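Local coordinates for protein beta-1,3-glucosyltransferase (Paecilomyces sp. J18, PDB 5JVV) that is probably a carbohydrate-active enzyme of glycoside hydrolase family 16, built as a beta-jelly-roll sandwich, at residues Phe194-Phe199 / Met223-Gly228. Residues are numbered along the deposited sequence; the frame is centred on the assembly and turned at random.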
# COMPACT_ATOMS: atom_id res chain seq x y z
N PHE A 194 16.98 -7.15 8.58
CA PHE A 194 15.69 -7.57 8.06
C PHE A 194 14.63 -6.48 8.04
O PHE A 194 14.73 -5.47 8.72
CB PHE A 194 15.17 -8.80 8.83
CG PHE A 194 15.01 -8.58 10.32
CD1 PHE A 194 13.96 -7.81 10.82
CD2 PHE A 194 15.87 -9.18 11.21
CE1 PHE A 194 13.80 -7.63 12.19
CE2 PHE A 194 15.72 -9.01 12.59
CZ PHE A 194 14.68 -8.22 13.07
N ILE A 195 13.61 -6.71 7.22
CA ILE A 195 12.36 -5.99 7.32
C ILE A 195 11.28 -7.02 7.59
O ILE A 195 11.11 -7.98 6.83
CB ILE A 195 12.05 -5.20 6.03
CG1 ILE A 195 12.97 -3.98 5.96
CG2 ILE A 195 10.60 -4.75 6.00
CD1 ILE A 195 13.19 -3.47 4.56
N LYS A 196 10.58 -6.86 8.71
CA LYS A 196 9.49 -7.77 9.06
C LYS A 196 8.17 -7.02 9.00
O LYS A 196 8.08 -5.88 9.46
CB LYS A 196 9.69 -8.35 10.45
CG LYS A 196 10.84 -9.34 10.53
CD LYS A 196 11.09 -9.77 11.97
CE LYS A 196 12.23 -10.77 12.07
NZ LYS A 196 12.45 -11.21 13.49
N LEU A 197 7.16 -7.66 8.41
CA LEU A 197 5.83 -7.06 8.30
C LEU A 197 4.78 -7.93 8.99
O LEU A 197 4.79 -9.15 8.82
CB LEU A 197 5.45 -6.86 6.83
CG LEU A 197 6.43 -6.05 5.98
CD1 LEU A 197 5.99 -6.06 4.51
CD2 LEU A 197 6.49 -4.62 6.49
N TRP A 198 3.90 -7.30 9.76
CA TRP A 198 2.80 -8.00 10.42
C TRP A 198 1.47 -7.37 10.04
O TRP A 198 1.39 -6.16 9.81
CB TRP A 198 2.90 -7.90 11.95
CG TRP A 198 4.06 -8.59 12.62
CD1 TRP A 198 4.04 -9.82 13.25
CD2 TRP A 198 5.38 -8.06 12.82
NE1 TRP A 198 5.28 -10.09 13.80
CE2 TRP A 198 6.12 -9.03 13.54
CE3 TRP A 198 6.02 -6.88 12.43
CZ2 TRP A 198 7.45 -8.84 13.90
CZ3 TRP A 198 7.34 -6.69 12.79
CH2 TRP A 198 8.05 -7.67 13.52
N PHE A 199 0.42 -8.19 9.98
CA PHE A 199 -0.94 -7.68 9.90
C PHE A 199 -1.71 -8.21 11.10
O PHE A 199 -1.72 -9.42 11.34
CB PHE A 199 -1.63 -8.11 8.60
CG PHE A 199 -3.13 -8.00 8.65
CD1 PHE A 199 -3.75 -6.79 8.94
CD2 PHE A 199 -3.92 -9.12 8.43
CE1 PHE A 199 -5.14 -6.70 8.99
CE2 PHE A 199 -5.31 -9.03 8.48
CZ PHE A 199 -5.91 -7.83 8.76
N MET A 223 4.08 -11.75 9.24
CA MET A 223 3.39 -12.25 8.06
C MET A 223 4.34 -12.31 6.88
O MET A 223 4.28 -13.24 6.08
CB MET A 223 2.16 -11.40 7.73
CG MET A 223 1.26 -12.04 6.68
SD MET A 223 -0.34 -11.22 6.54
CE MET A 223 0.10 -9.69 5.71
N GLY A 224 5.24 -11.33 6.78
CA GLY A 224 6.30 -11.35 5.80
C GLY A 224 7.64 -11.13 6.49
O GLY A 224 7.83 -10.13 7.19
N ASN A 225 8.56 -12.08 6.33
CA ASN A 225 9.86 -11.99 7.00
C ASN A 225 10.96 -11.82 5.96
O ASN A 225 11.46 -12.80 5.40
CB ASN A 225 10.10 -13.24 7.86
CG ASN A 225 11.25 -13.07 8.84
OD1 ASN A 225 12.13 -12.22 8.65
ND2 ASN A 225 11.27 -13.90 9.89
N PHE A 226 11.32 -10.57 5.68
CA PHE A 226 12.30 -10.29 4.65
C PHE A 226 13.70 -10.29 5.24
O PHE A 226 14.22 -9.27 5.72
CB PHE A 226 11.98 -8.99 3.89
CG PHE A 226 10.67 -9.04 3.15
CD1 PHE A 226 10.63 -9.39 1.80
CD2 PHE A 226 9.47 -8.78 3.80
CE1 PHE A 226 9.43 -9.45 1.11
CE2 PHE A 226 8.26 -8.84 3.13
CZ PHE A 226 8.23 -9.18 1.77
N LYS A 227 14.31 -11.46 5.19
CA LYS A 227 15.56 -11.74 5.89
C LYS A 227 16.21 -12.87 5.10
O LYS A 227 15.52 -13.77 4.64
CB LYS A 227 15.25 -12.18 7.32
CG LYS A 227 16.44 -12.64 8.14
CD LYS A 227 16.01 -12.79 9.61
CE LYS A 227 16.62 -14.01 10.25
NZ LYS A 227 16.08 -15.26 9.65
N GLY A 228 17.52 -12.80 4.91
CA GLY A 228 18.18 -13.80 4.09
C GLY A 228 19.63 -13.51 3.76
O GLY A 228 20.44 -13.25 4.64
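A classic beta bulge, in which Met223 and Gly224 together stand opposite the single residue Leu197, begins the antiparallel pairing of strands 195-199 and 224-226. The evidence is the shared acceptor: Leu197 O lies 2.7 Å from Met223 N and 3.0 Å from Gly224 N. The two bonds differ in straightness, the N-H...O angle being 131° for Met223 and 171° for Gly224. Beyond the bulge the register is regular. Leu197 N donates to Gly224 O, and Ile195 and Phe226 exchange two backbone bonds as a hydrogen-bonded pair. Lys196 and Asn225 form the non-hydrogen-bonded pair between them.

Strand 224-226 thereby extends the antiparallel sheet beyond strand 195-201, whose other neighbour is strand 184-190. Ile195, Leu197 and Phe226 share the face turned to the second sheet of the sandwich, where Ile117, Ile119, Met131 and Leu133 meet them. There Leu197 CD1 touches Phe226 CE2 at 3.8 Å, obliquely to the ring, while the Phe226 ring presents its edge to Ile195 O, with CD2 3.5 Å from that oxygen.

On the face bearing Lys196, the Asn225 side chain runs beside that of Lys196, its OD1 3.7 Å from both CG and CE of the lysine. The amide is fixed by its other branch, ND2 bonding to Asp146 O, whereas buried OD1 has no partner in the model. The lysine chain is extended beyond CG, which carries CE over the centre of the Phe194 ring, 3.5 Å above its plane. Lys227 flanks that phenylalanine, CB to CB of Phe194 at 3.7 Å, and its NZ is hydrogen-bonded to Ser143 OG. At the bulge end, a bend at chi3 (73°) brings Met223 CE to within 3.7 Å of Phe199 CB.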